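Local coordinates for attachment invasion locus protein (Yersinia pestis, PDB 3QRA), which forms an outer-membrane beta-barrel that mediates adhesion to host cells and probably promotes their invasion by an unknown mechanism, at residues K33-F38 and Y85-G90; F69-V74 and V144-W149; G121-F124 and F130-D133. One frame throughout, in Å; residues are numbered along the deposited sequence.

Contact 1 (K33-F38 and Y85-G90); sequences KYRYEF and YVSLYG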
ATOM      1  N   LYS A  33       3.872  -1.811   7.959  1.00 20.75           N
ATOM      2  CA  LYS A  33       3.047  -2.972   8.312  1.00 19.65           C
ATOM      3  C   LYS A  33       3.393  -3.449   9.707  1.00 21.60           C
ATOM      4  O   LYS A  33       4.561  -3.396  10.115  1.00 22.51           O
ATOM      5  CB  LYS A  33       3.194  -4.117   7.297  1.00 22.67           C
ATOM      6  CG  LYS A  33       2.601  -3.809   5.917  1.00 17.38           C
ATOM      7  CD  LYS A  33       2.042  -5.114   5.286  1.00 19.11           C
ATOM      8  CE  LYS A  33       1.494  -4.869   3.876  1.00 20.31           C
ATOM      9  NZ  LYS A  33       2.590  -4.655   2.880  1.00 20.03           N
ATOM     10  N   TYR A  34       2.372  -3.902  10.432  1.00 20.09           N
ATOM     11  CA  TYR A  34       2.550  -4.420  11.782  1.00 21.40           C
ATOM     12  C   TYR A  34       1.816  -5.750  11.879  1.00 22.20           C
ATOM     13  O   TYR A  34       0.635  -5.828  11.563  1.00 23.89           O
ATOM     14  CB  TYR A  34       2.004  -3.456  12.832  1.00 24.07           C
ATOM     15  CG  TYR A  34       1.939  -4.098  14.209  1.00 32.34           C
ATOM     16  CD1 TYR A  34       3.073  -4.236  14.985  1.00 34.24           C
ATOM     17  CD2 TYR A  34       0.745  -4.611  14.696  1.00 40.34           C
ATOM     18  CE1 TYR A  34       3.016  -4.844  16.239  1.00 36.92           C
ATOM     19  CE2 TYR A  34       0.678  -5.217  15.942  1.00 40.19           C
ATOM     20  CZ  TYR A  34       1.811  -5.332  16.704  1.00 42.35           C
ATOM     21  OH  TYR A  34       1.726  -5.947  17.937  1.00 53.54           O
ATOM     22  N   ARG A  35       2.531  -6.784  12.300  1.00 23.22           N
ATOM     23  CA  ARG A  35       1.982  -8.135  12.375  1.00 19.51           C
ATOM     24  C   ARG A  35       2.056  -8.629  13.797  1.00 19.91           C
ATOM     25  O   ARG A  35       3.019  -8.345  14.514  1.00 21.51           O
ATOM     26  CB  ARG A  35       2.787  -9.084  11.481  1.00 21.92           C
ATOM     27  CG  ARG A  35       2.357 -10.553  11.575  1.00 24.09           C
ATOM     28  CD  ARG A  35       3.299 -11.414  10.746  1.00 21.82           C
ATOM     29  NE  ARG A  35       3.027 -12.849  10.858  1.00 19.03           N
ATOM     30  CZ  ARG A  35       3.731 -13.767  10.210  1.00 26.82           C
ATOM     31  NH1 ARG A  35       4.731 -13.372   9.434  1.00 25.70           N
ATOM     32  NH2 ARG A  35       3.440 -15.069  10.325  1.00 19.53           N
ATOM     33  N   TYR A  36       1.032  -9.360  14.220  1.00 18.89           N
ATOM     34  CA  TYR A  36       1.063  -9.994  15.524  1.00 20.91           C
ATOM     35  C   TYR A  36       0.580 -11.425  15.362  1.00 25.36           C
ATOM     36  O   TYR A  36      -0.465 -11.671  14.771  1.00 23.33           O
ATOM     37  CB  TYR A  36       0.190  -9.254  16.536  1.00 21.23           C
ATOM     38  CG  TYR A  36       0.318  -9.825  17.940  1.00 27.60           C
ATOM     39  CD1 TYR A  36       1.313  -9.370  18.803  1.00 29.57           C
ATOM     40  CD2 TYR A  36      -0.527 -10.830  18.390  1.00 25.26           C
ATOM     41  CE1 TYR A  36       1.452  -9.877  20.067  1.00 32.86           C
ATOM     42  CE2 TYR A  36      -0.388 -11.357  19.687  1.00 25.84           C
ATOM     43  CZ  TYR A  36       0.608 -10.865  20.511  1.00 34.07           C
ATOM     44  OH  TYR A  36       0.783 -11.341  21.795  1.00 35.07           O
ATOM     45  N   GLU A  37       1.349 -12.352  15.872  1.00 23.58           N
ATOM     46  CA  GLU A  37       1.050 -13.755  15.764  1.00 23.86           C
ATOM     47  C   GLU A  37       0.383 -14.241  17.068  1.00 26.00           C
ATOM     48  O   GLU A  37       0.982 -14.189  18.077  1.00 26.68           O
ATOM     49  CB  GLU A  37       2.306 -14.551  15.442  1.00 25.23           C
ATOM     50  CG  GLU A  37       2.851 -14.336  14.056  1.00 21.50           C
ATOM     51  CD  GLU A  37       4.162 -14.989  13.781  1.00 31.61           C
ATOM     52  OE1 GLU A  37       4.240 -16.198  13.708  1.00 26.68           O
ATOM     53  OE2 GLU A  37       5.131 -14.273  13.623  1.00 27.97           O
ATOM     54  N   PHE A  38      -0.871 -14.649  16.981  1.00 26.32           N
ATOM     55  CA  PHE A  38      -1.693 -15.107  18.093  1.00 28.17           C
ATOM     56  C   PHE A  38      -1.319 -16.490  18.532  1.00 30.58           C
ATOM     57  O   PHE A  38      -1.525 -16.838  19.640  1.00 31.27           O
ATOM     58  CB  PHE A  38      -3.124 -15.281  17.669  1.00 40.23           C
ATOM     59  CG  PHE A  38      -3.729 -14.103  17.213  1.00 43.53           C
ATOM     60  CD1 PHE A  38      -3.801 -13.030  18.026  1.00 53.89           C
ATOM     61  CD2 PHE A  38      -4.236 -14.032  15.960  1.00 42.93           C
ATOM     62  CE1 PHE A  38      -4.365 -11.897  17.590  1.00 60.07           C
ATOM     63  CE2 PHE A  38      -4.824 -12.923  15.548  1.00 50.66           C
ATOM     64  CZ  PHE A  38      -4.880 -11.843  16.347  1.00 50.86           C
ATOM     65  N   TYR A  85      10.035 -19.843   7.567  1.00 27.30           N
ATOM     66  CA  TYR A  85      10.510 -18.803   6.641  1.00 29.65           C
ATOM     67  C   TYR A  85       9.456 -17.956   5.947  1.00 28.59           C
ATOM     68  O   TYR A  85       9.714 -16.801   5.611  1.00 30.02           O
ATOM     69  CB  TYR A  85      11.400 -19.415   5.557  1.00 29.03           C
ATOM     70  CG  TYR A  85      12.545 -20.209   6.120  1.00 38.13           C
ATOM     71  CD1 TYR A  85      13.622 -19.571   6.725  1.00 45.60           C
ATOM     72  CD2 TYR A  85      12.546 -21.598   6.067  1.00 43.63           C
ATOM     73  CE1 TYR A  85      14.674 -20.292   7.255  1.00 48.20           C
ATOM     74  CE2 TYR A  85      13.600 -22.331   6.595  1.00 46.10           C
ATOM     75  CZ  TYR A  85      14.658 -21.671   7.185  1.00 50.02           C
ATOM     76  OH  TYR A  85      15.709 -22.390   7.711  1.00 59.98           O
ATOM     77  N   VAL A  86       8.285 -18.530   5.699  1.00 26.67           N
ATOM     78  CA  VAL A  86       7.305 -17.862   4.857  1.00 23.17           C
ATOM     79  C   VAL A  86       5.907 -17.867   5.453  1.00 22.68           C
ATOM     80  O   VAL A  86       5.461 -18.866   6.022  1.00 24.52           O
ATOM     81  CB  VAL A  86       7.268 -18.472   3.430  1.00 36.20           C
ATOM     82  CG1 VAL A  86       6.265 -17.731   2.557  1.00 38.57           C
ATOM     83  CG2 VAL A  86       8.652 -18.429   2.788  1.00 45.71           C
ATOM     84  N   SER A  87       5.233 -16.733   5.306  1.00 19.22           N
ATOM     85  CA  SER A  87       3.852 -16.572   5.714  1.00 17.18           C
ATOM     86  C   SER A  87       3.104 -15.821   4.619  1.00 24.20           C
ATOM     87  O   SER A  87       3.678 -14.965   3.951  1.00 23.25           O
ATOM     88  CB  SER A  87       3.772 -15.768   7.015  1.00 20.30           C
ATOM     89  OG  SER A  87       4.529 -16.389   8.039  1.00 24.23           O
ATOM     90  N   LEU A  88       1.821 -16.123   4.468  1.00 18.84           N
ATOM     91  CA  LEU A  88       0.980 -15.505   3.434  1.00 21.24           C
ATOM     92  C   LEU A  88      -0.170 -14.752   4.065  1.00 21.76           C
ATOM     93  O   LEU A  88      -0.732 -15.194   5.044  1.00 22.75           O
ATOM     94  CB  LEU A  88       0.376 -16.591   2.550  1.00 23.13           C
ATOM     95  CG  LEU A  88       1.297 -17.620   1.912  1.00 34.58           C
ATOM     96  CD1 LEU A  88       0.457 -18.675   1.184  1.00 33.22           C
ATOM     97  CD2 LEU A  88       2.271 -16.950   0.966  1.00 36.17           C
ATOM     98  N   TYR A  89      -0.567 -13.631   3.494  1.00 19.12           N
ATOM     99  CA  TYR A  89      -1.674 -12.896   4.086  1.00 18.89           C
ATOM    100  C   TYR A  89      -2.627 -12.262   3.061  1.00 21.55           C
ATOM    101  O   TYR A  89      -2.263 -12.021   1.901  1.00 19.94           O
ATOM    102  CB  TYR A  89      -1.162 -11.856   5.085  1.00 17.03           C
ATOM    103  CG  TYR A  89      -0.191 -10.814   4.534  1.00 21.07           C
ATOM    104  CD1 TYR A  89      -0.653  -9.711   3.809  1.00 22.13           C
ATOM    105  CD2 TYR A  89       1.177 -10.909   4.782  1.00 22.33           C
ATOM    106  CE1 TYR A  89       0.223  -8.746   3.322  1.00 19.30           C
ATOM    107  CE2 TYR A  89       2.074  -9.933   4.301  1.00 21.31           C
ATOM    108  CZ  TYR A  89       1.589  -8.858   3.583  1.00 21.36           C
ATOM    109  OH  TYR A  89       2.467  -7.881   3.130  1.00 22.06           O
ATOM    110  N   GLY A  90      -3.857 -12.022   3.507  1.00 20.58           N
ATOM    111  CA  GLY A  90      -4.853 -11.323   2.707  1.00 23.26           C
ATOM    112  C   GLY A  90      -5.405 -10.160   3.513  1.00 29.56           C
ATOM    113  O   GLY A  90      -5.655 -10.293   4.715  1.00 31.72           O
TER
HETATM  114  O   HOH W   1       6.840 -15.028   7.649  1.00 25.02           O
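The polar interior of an outer-membrane beta-barrel, near the end where both chain termini lie, is where Lys33 and Arg35 of strand 28-37 reach across to Tyr89 and Ser87 of strand 86-102. Arg35 makes the stronger link. Its CG is anti to the backbone N (chi1 175°) and the chain stays extended as far as NE, which carries the guanidinium straight out from its strand. There NH2 donates to Ser87 OG at 2.9 Å. The bond is somewhat bent, with the hydroxyl oxygen tilted 20° out of the guanidinium plane. A water at the guanidinium edge closes a second path: it accepts from Arg35 NH1 at 3.2 Å and from Ser87 OG at 2.7 Å, so the serine hydroxyl accepts from the arginine and donates to the water.

These two strands are not neighbours in the eight-stranded sheet; they face one another over the lumen, and the long side chains of Lys33, Arg35 and Tyr89 do most of the spanning. Glu37 OE2 lies over one face of the guanidinium, toward its rim, and a long salt bridge of 3.7 Å joins Glu37 OE1 to Arg35 NH2, with no N-H pointing at that oxygen. Glu37 is held by Arg81 and Arg156, while Arg35 NH1 also donates to Gln123. The other crossing pair is looser. The Lys33 chain, bent at chi2 and chi4, runs obliquely past the phenol of Tyr89, and NZ gives Tyr89 OH a weak bond of 3.2 Å. Both groups have firmer partners: Asn31, Ser135 and Asp133 for the ammonium, Asp133 for the hydroxyl.

Contact 2 (F69-V74 and V144-W149); sequences FKYYSV and VKVGTW. With C8E ((hydroxyethyloxy)tri(ethyloxy)octane), chain F.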
ATOM      1  N   PHE A  69      -1.594  14.253  -7.055  1.00 28.81           N
ATOM      2  CA  PHE A  69      -2.295  13.019  -6.731  1.00 33.27           C
ATOM      3  C   PHE A  69      -1.812  12.494  -5.399  1.00 32.53           C
ATOM      4  O   PHE A  69      -0.613  12.547  -5.098  1.00 31.53           O
ATOM      5  CB  PHE A  69      -2.063  11.954  -7.808  1.00 37.43           C
ATOM      6  CG  PHE A  69      -2.618  10.598  -7.449  1.00 40.11           C
ATOM      7  CD1 PHE A  69      -3.952  10.290  -7.694  1.00 40.70           C
ATOM      8  CD2 PHE A  69      -1.808   9.632  -6.856  1.00 38.09           C
ATOM      9  CE1 PHE A  69      -4.470   9.042  -7.349  1.00 36.30           C
ATOM     10  CE2 PHE A  69      -2.318   8.383  -6.521  1.00 31.76           C
ATOM     11  CZ  PHE A  69      -3.648   8.091  -6.771  1.00 31.31           C
ATOM     12  N   LYS A  70      -2.749  11.985  -4.604  1.00 26.75           N
ATOM     13  CA  LYS A  70      -2.403  11.342  -3.344  1.00 26.28           C
ATOM     14  C   LYS A  70      -3.321  10.159  -3.122  1.00 25.56           C
ATOM     15  O   LYS A  70      -4.513  10.229  -3.411  1.00 26.92           O
ATOM     16  CB  LYS A  70      -2.551  12.328  -2.187  1.00 36.04           C
ATOM     17  N   TYR A  71      -2.755   9.083  -2.629  1.00 22.78           N
ATOM     18  CA  TYR A  71      -3.482   7.878  -2.276  1.00 22.02           C
ATOM     19  C   TYR A  71      -3.012   7.394  -0.917  1.00 28.15           C
ATOM     20  O   TYR A  71      -1.879   7.326  -0.647  1.00 24.37           O
ATOM     21  CB  TYR A  71      -3.214   6.791  -3.296  1.00 23.54           C
ATOM     22  CG  TYR A  71      -3.769   5.411  -2.962  1.00 23.26           C
ATOM     23  CD1 TYR A  71      -5.081   5.112  -3.164  1.00 23.07           C
ATOM     24  CD2 TYR A  71      -2.957   4.419  -2.457  1.00 22.09           C
ATOM     25  CE1 TYR A  71      -5.574   3.859  -2.882  1.00 23.96           C
ATOM     26  CE2 TYR A  71      -3.457   3.163  -2.189  1.00 23.72           C
ATOM     27  CZ  TYR A  71      -4.767   2.896  -2.404  1.00 23.81           C
ATOM     28  OH  TYR A  71      -5.264   1.675  -2.134  1.00 25.73           O
ATOM     29  N   TYR A  72      -3.938   7.040  -0.072  1.00 22.62           N
ATOM     30  CA  TYR A  72      -3.582   6.262   1.038  1.00 24.84           C
ATOM     31  C   TYR A  72      -4.587   5.223   1.457  1.00 24.79           C
ATOM     32  O   TYR A  72      -5.703   5.243   1.037  1.00 22.35           O
ATOM     33  CB  TYR A  72      -3.206   7.079   2.199  1.00 36.22           C
ATOM     34  CG  TYR A  72      -4.222   7.968   2.709  1.00 37.43           C
ATOM     35  CD1 TYR A  72      -4.326   9.259   2.235  1.00 37.34           C
ATOM     36  CD2 TYR A  72      -5.035   7.564   3.746  1.00 46.51           C
ATOM     37  CE1 TYR A  72      -5.275  10.098   2.746  1.00 52.40           C
ATOM     38  CE2 TYR A  72      -5.984   8.389   4.293  1.00 51.67           C
ATOM     39  CZ  TYR A  72      -6.122   9.671   3.804  1.00 56.63           C
ATOM     40  OH  TYR A  72      -7.089  10.494   4.368  1.00 60.81           O
ATOM     41  N   SER A  73      -4.100   4.304   2.259  1.00 21.28           N
ATOM     42  CA  SER A  73      -4.958   3.175   2.564  1.00 21.07           C
ATOM     43  C   SER A  73      -4.641   2.623   3.938  1.00 24.04           C
ATOM     44  O   SER A  73      -3.505   2.721   4.421  1.00 20.50           O
ATOM     45  CB  SER A  73      -4.809   2.080   1.504  1.00 22.67           C
ATOM     46  OG  SER A  73      -3.532   1.460   1.556  1.00 21.03           O
ATOM     47  N   VAL A  74      -5.668   2.054   4.560  1.00 20.42           N
ATOM     48  CA  VAL A  74      -5.501   1.340   5.817  1.00 20.86           C
ATOM     49  C   VAL A  74      -6.197   0.008   5.597  1.00 21.47           C
ATOM     50  O   VAL A  74      -7.388  -0.035   5.252  1.00 20.13           O
ATOM     51  CB  VAL A  74      -6.121   2.084   7.010  1.00 26.52           C
ATOM     52  CG1 VAL A  74      -6.061   1.217   8.281  1.00 27.29           C
ATOM     53  CG2 VAL A  74      -5.384   3.387   7.257  1.00 32.07           C
ATOM     54  N   VAL A 144     -11.479   5.295 -11.433  1.00 26.84           N
ATOM     55  CA  VAL A 144     -10.023   5.322 -11.330  1.00 29.34           C
ATOM     56  C   VAL A 144      -9.495   4.099 -10.590  1.00 26.49           C
ATOM     57  O   VAL A 144      -9.811   3.891  -9.437  1.00 27.66           O
ATOM     58  CB  VAL A 144      -9.545   6.590 -10.589  1.00 29.85           C
ATOM     59  CG1 VAL A 144      -8.018   6.582 -10.438  1.00 33.19           C
ATOM     60  CG2 VAL A 144     -10.026   7.855 -11.315  1.00 35.21           C
ATOM     61  N   LYS A 145      -8.679   3.297 -11.254  1.00 24.47           N
ATOM     62  CA  LYS A 145      -8.116   2.100 -10.625  1.00 19.74           C
ATOM     63  C   LYS A 145      -6.720   2.414 -10.086  1.00 24.94           C
ATOM     64  O   LYS A 145      -5.916   3.068 -10.751  1.00 25.61           O
ATOM     65  CB  LYS A 145      -8.046   0.959 -11.641  1.00 26.99           C
ATOM     66  CG  LYS A 145      -9.415   0.505 -12.153  1.00 30.39           C
ATOM     67  CD  LYS A 145      -9.298  -0.360 -13.394  1.00 33.91           C
ATOM     68  CE  LYS A 145      -9.150   0.506 -14.644  1.00 47.93           C
ATOM     69  NZ  LYS A 145      -8.906  -0.303 -15.868  1.00 54.38           N
ATOM     70  N   VAL A 146      -6.450   1.984  -8.865  1.00 21.39           N
ATOM     71  CA  VAL A 146      -5.139   2.190  -8.254  1.00 22.28           C
ATOM     72  C   VAL A 146      -4.563   0.849  -7.836  1.00 23.12           C
ATOM     73  O   VAL A 146      -5.128   0.160  -6.980  1.00 22.63           O
ATOM     74  CB  VAL A 146      -5.200   3.109  -7.008  1.00 23.49           C
ATOM     75  CG1 VAL A 146      -3.781   3.355  -6.449  1.00 23.08           C
ATOM     76  CG2 VAL A 146      -5.911   4.425  -7.315  1.00 22.96           C
ATOM     77  N   GLY A 147      -3.446   0.471  -8.449  1.00 22.12           N
ATOM     78  CA  GLY A 147      -2.730  -0.723  -8.026  1.00 20.54           C
ATOM     79  C   GLY A 147      -1.440  -0.320  -7.328  1.00 24.13           C
ATOM     80  O   GLY A 147      -0.708   0.513  -7.835  1.00 23.15           O
ATOM     81  N   THR A 148      -1.156  -0.897  -6.173  1.00 20.13           N
ATOM     82  CA  THR A 148       0.013  -0.481  -5.407  1.00 21.47           C
ATOM     83  C   THR A 148       0.860  -1.672  -4.980  1.00 25.87           C
ATOM     84  O   THR A 148       0.365  -2.602  -4.348  1.00 24.71           O
ATOM     85  CB  THR A 148      -0.402   0.334  -4.154  1.00 21.82           C
ATOM     86  OG1 THR A 148      -1.205   1.457  -4.554  1.00 21.60           O
ATOM     87  CG2 THR A 148       0.851   0.821  -3.363  1.00 18.05           C
ATOM     88  N   TRP A 149       2.140  -1.630  -5.330  1.00 22.33           N
ATOM     89  CA  TRP A 149       3.097  -2.635  -4.893  1.00 20.52           C
ATOM     90  C   TRP A 149       3.905  -2.099  -3.728  1.00 23.67           C
ATOM     91  O   TRP A 149       4.203  -0.908  -3.664  1.00 20.97           O
ATOM     92  CB  TRP A 149       4.037  -3.030  -6.028  1.00 23.34           C
ATOM     93  CG  TRP A 149       3.400  -3.979  -7.020  1.00 30.99           C
ATOM     94  CD1 TRP A 149       2.814  -3.658  -8.204  1.00 31.49           C
ATOM     95  CD2 TRP A 149       3.290  -5.400  -6.883  1.00 30.56           C
ATOM     96  NE1 TRP A 149       2.352  -4.800  -8.826  1.00 33.72           N
ATOM     97  CE2 TRP A 149       2.634  -5.882  -8.032  1.00 36.26           C
ATOM     98  CE3 TRP A 149       3.688  -6.315  -5.897  1.00 36.00           C
ATOM     99  CZ2 TRP A 149       2.361  -7.242  -8.224  1.00 41.53           C
ATOM    100  CZ3 TRP A 149       3.419  -7.667  -6.090  1.00 46.51           C
ATOM    101  CH2 TRP A 149       2.763  -8.115  -7.245  1.00 41.65           C
TER
HETATM  102  C1  C8E F   5       2.289   7.941   9.351  1.00 59.86           C
HETATM  103  C2  C8E F   5       1.876   8.805   8.165  1.00 63.34           C
HETATM  104  C3  C8E F   5       0.439   9.288   8.314  1.00 66.83           C
HETATM  105  C4  C8E F   5       0.194  10.565   7.517  1.00 67.49           C
HETATM  106  C5  C8E F   5      -0.957  10.377   6.535  1.00 73.48           C
HETATM  107  C6  C8E F   5      -2.011  11.462   6.723  1.00 79.29           C
HETATM  108  C7  C8E F   5      -2.898  11.601   5.490  1.00 82.05           C
HETATM  109  C8  C8E F   5      -4.033  12.583   5.754  1.00 86.98           C
HETATM  110  O9  C8E F   5      -4.418  13.202   4.547  1.00 90.21           O
HETATM  111  O   HOH W   2      -3.823   0.379  -4.473  1.00 21.56           O
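Val146 divides its isopropyl group between two aromatic rings of strand 69-74. The CG1 branch makes a CH-pi contact with Tyr71: the methyl sits over the middle of the ring, 3.9 Å from its centroid and only 7° off the normal. A chi1 of 172° turns the Tyr71 ring so that one face meets this methyl, the two side chains coming from facing walls and overlapping alongside one another. The CG2 branch serves Phe69 instead, and it comes to the edge of that ring, near its plane, with Phe69 CZ and Val146 CG2 4.3 Å apart. Phe69 also packs on Val16, so the apolar patch extends to strand 5-18.

Polar contacts run alongside. Thr148 OG1 approaches the Tyr71 ring obliquely, 3.7 Å from CE2, and then joins it through a shared water. That water donates to the backbone oxygen Val146 O at 2.8 Å and weakly to Tyr71 OH at 3.0 Å; it is also hydrogen-bonded to Thr148 OG1, 2.8 Å away. Glu137 holds the phenol hydroxyl more firmly, and Ser14 takes up the threonine hydroxyl, so the buried oxygens are tied into neighbouring strands.

Detergent contact is on the other side of strand 69-74, where the octyl tail of a bound C8E lays C7 over one face of Tyr72, 3.9 Å above it and toward the rim. The strands lie on opposite walls of the closed barrel, their axes 9.8 Å apart at closest and inclined at 66°. Their inward side chains meet in the lumen while outward Tyr72, Val74 and Trp149 touch detergent, as expected of an outer-membrane beta-barrel.

Contact 3 (G121-F124 and F130-D133); sequences GLQF and FVID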
ATOM      1  N   GLY A 121      -0.273 -10.538   0.248  1.00 17.92           N
ATOM      2  CA  GLY A 121       1.176 -10.472   0.285  1.00 18.98           C
ATOM      3  C   GLY A 121       1.811 -11.599   1.065  1.00 22.69           C
ATOM      4  O   GLY A 121       1.138 -12.548   1.476  1.00 19.82           O
ATOM      5  N   LEU A 122       3.100 -11.450   1.290  1.00 23.77           N
ATOM      6  CA  LEU A 122       3.822 -12.384   2.073  1.00 23.57           C
ATOM      7  C   LEU A 122       4.923 -11.791   2.897  1.00 25.57           C
ATOM      8  O   LEU A 122       5.407 -10.752   2.607  1.00 21.11           O
ATOM      9  CB  LEU A 122       4.345 -13.481   1.233  1.00 26.20           C
ATOM     10  CG  LEU A 122       5.193 -13.154   0.081  1.00 36.84           C
ATOM     11  CD1 LEU A 122       6.531 -13.061   0.595  1.00 53.51           C
ATOM     12  CD2 LEU A 122       5.126 -14.236  -0.952  1.00 45.45           C
ATOM     13  N   GLN A 123       5.265 -12.524   3.930  1.00 22.63           N
ATOM     14  CA  GLN A 123       6.429 -12.165   4.738  1.00 22.56           C
ATOM     15  C   GLN A 123       7.430 -13.305   4.731  1.00 22.56           C
ATOM     16  O   GLN A 123       7.070 -14.475   4.902  1.00 24.91           O
ATOM     17  CB  GLN A 123       6.039 -11.827   6.181  1.00 23.02           C
ATOM     18  CG  GLN A 123       5.051 -10.667   6.277  1.00 22.37           C
ATOM     19  CD  GLN A 123       5.242  -9.848   7.534  1.00 26.44           C
ATOM     20  OE1 GLN A 123       5.492 -10.393   8.615  1.00 23.32           O
ATOM     21  NE2 GLN A 123       5.133  -8.529   7.400  1.00 20.72           N
ATOM     22  N   PHE A 124       8.696 -12.940   4.556  1.00 21.56           N
ATOM     23  CA  PHE A 124       9.812 -13.867   4.553  1.00 24.11           C
ATOM     24  C   PHE A 124      10.705 -13.556   5.756  1.00 28.77           C
ATOM     25  O   PHE A 124      11.063 -12.399   5.986  1.00 25.34           O
ATOM     26  CB  PHE A 124      10.597 -13.701   3.245  1.00 31.43           C
ATOM     27  CG  PHE A 124      11.876 -14.487   3.186  1.00 35.70           C
ATOM     28  CD1 PHE A 124      11.882 -15.856   3.408  1.00 37.92           C
ATOM     29  CD2 PHE A 124      13.071 -13.859   2.868  1.00 40.08           C
ATOM     30  CE1 PHE A 124      13.064 -16.578   3.349  1.00 37.26           C
ATOM     31  CE2 PHE A 124      14.256 -14.577   2.803  1.00 40.84           C
ATOM     32  CZ  PHE A 124      14.251 -15.938   3.043  1.00 39.49           C
ATOM     33  N   PHE A 130      14.206 -11.167  11.670  1.00 28.84           N
ATOM     34  CA  PHE A 130      14.133 -10.205  10.572  1.00 28.11           C
ATOM     35  C   PHE A 130      12.939 -10.495   9.708  1.00 30.91           C
ATOM     36  O   PHE A 130      12.467 -11.630   9.655  1.00 26.75           O
ATOM     37  CB  PHE A 130      15.386 -10.253   9.712  1.00 23.84           C
ATOM     38  CG  PHE A 130      16.635  -9.884  10.461  1.00 32.18           C
ATOM     39  CD1 PHE A 130      17.082  -8.578  10.481  1.00 40.28           C
ATOM     40  CD2 PHE A 130      17.335 -10.839  11.178  1.00 42.86           C
ATOM     41  CE1 PHE A 130      18.226  -8.238  11.183  1.00 43.02           C
ATOM     42  CE2 PHE A 130      18.477 -10.502  11.882  1.00 45.45           C
ATOM     43  CZ  PHE A 130      18.921  -9.202  11.882  1.00 40.30           C
ATOM     44  N   VAL A 131      12.468  -9.464   9.019  1.00 23.00           N
ATOM     45  CA  VAL A 131      11.302  -9.537   8.139  1.00 24.06           C
ATOM     46  C   VAL A 131      11.596  -8.883   6.814  1.00 25.54           C
ATOM     47  O   VAL A 131      12.137  -7.853   6.788  1.00 25.53           O
ATOM     48  CB  VAL A 131      10.116  -8.760   8.664  1.00 27.46           C
ATOM     49  CG1 VAL A 131       8.904  -9.072   7.881  1.00 30.94           C
ATOM     50  CG2 VAL A 131       9.867  -9.042   9.958  1.00 38.67           C
ATOM     51  N   ILE A 132      11.201  -9.525   5.746  1.00 24.63           N
ATOM     52  CA  ILE A 132      11.106  -8.924   4.435  1.00 23.19           C
ATOM     53  C   ILE A 132       9.652  -9.069   4.034  1.00 24.41           C
ATOM     54  O   ILE A 132       9.088 -10.153   4.125  1.00 23.84           O
ATOM     55  CB  ILE A 132      12.015  -9.634   3.423  1.00 27.98           C
ATOM     56  CG1 ILE A 132      13.474  -9.549   3.894  1.00 32.54           C
ATOM     57  CG2 ILE A 132      11.838  -9.020   2.024  1.00 26.46           C
ATOM     58  CD1 ILE A 132      14.453 -10.207   2.964  1.00 40.21           C
ATOM     59  N   ASP A 133       9.031  -7.967   3.639  1.00 21.32           N
ATOM     60  CA  ASP A 133       7.597  -7.954   3.404  1.00 19.94           C
ATOM     61  C   ASP A 133       7.334  -7.540   1.959  1.00 21.52           C
ATOM     62  O   ASP A 133       7.968  -6.617   1.465  1.00 21.64           O
ATOM     63  CB  ASP A 133       6.919  -6.962   4.366  1.00 21.29           C
ATOM     64  CG  ASP A 133       5.425  -6.811   4.088  1.00 21.07           C
ATOM     65  OD1 ASP A 133       4.656  -7.670   4.563  1.00 21.32           O
ATOM     66  OD2 ASP A 133       5.025  -5.840   3.396  1.00 22.44           O
TER
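With chi1 at 175° the Asp133 carboxylate swings opposite its own amide nitrogen, and Gln123, bent at chi2 (-148°), brings its side-chain amide up to it. The two residues face each other as a non-hydrogen-bonded pair of the antiparallel beta hairpin formed by strands 108-124 and 130-141, with CA atoms 4.6 Å apart and both side chains directed into the barrel. Gln123 NE2 donates to Asp133 OD1 at 3.0 Å, nearly straight and almost within the amide plane. The oxygen, however, is met from above the carboxylate, 38° out of its plane, and the amide and carboxylate planes are steeply inclined to each other. Tyr89 bonds to the same OD1, and Lys33 forms a salt bridge with OD2; such company would favour a charged aspartate. On the other end of the amide, OE1 accepts from Arg35 and passes Val131 CG1 at 3.7 Å. With a partner at each end, the amide is fixed in its rotation.

One step along, Phe124 and Ile132 form the hydrogen-bonded pair. Phe124 N donates to Ile132 O at 2.8 Å, and Ile132 N returns a bond to Phe124 O at 2.9 Å. Weaker CA-H...O contacts fill in between: Gln123 CA sits 3.4 Å from Ile132 O, and Val131 CA similarly approaches Phe124 O. Strand 86-102 flanks the other edge of 108-124, bonding to Gly121 and Gln123 through the backbone.

Phe124 and Ile132 turn to the outer surface of the barrel, where they run next to each other, both leaning outward. The isoleucine approaches the edge of the phenyl ring, near its plane, with Ile132 CD1 3.9 Å from Phe124 CD2.

How the contacts relate
All three contacts belong to one closed eight-stranded antiparallel barrel, in which strand 66-81 neighbours 86-102, 86-102 neighbours 108-124, and 130-141 neighbours 144-156. Contacts 1 and 3 lie close together, their centres about 8 Å apart, and Asp133 joins the two through a probable hydrogen bond from Tyr89 and a salt bridge to Lys33. Contact 2 is farther along the barrel, its centre about 22 Å from that of contact 1 and 21 Å from that of contact 3, without touching either. In sequence, contact 1 closes before contact 3 begins; contact 2 interleaves with contact 1 and brackets contact 3. Side chains thus fill the interior at both levels, while hairpin 108-124/130-141 builds part of the wall.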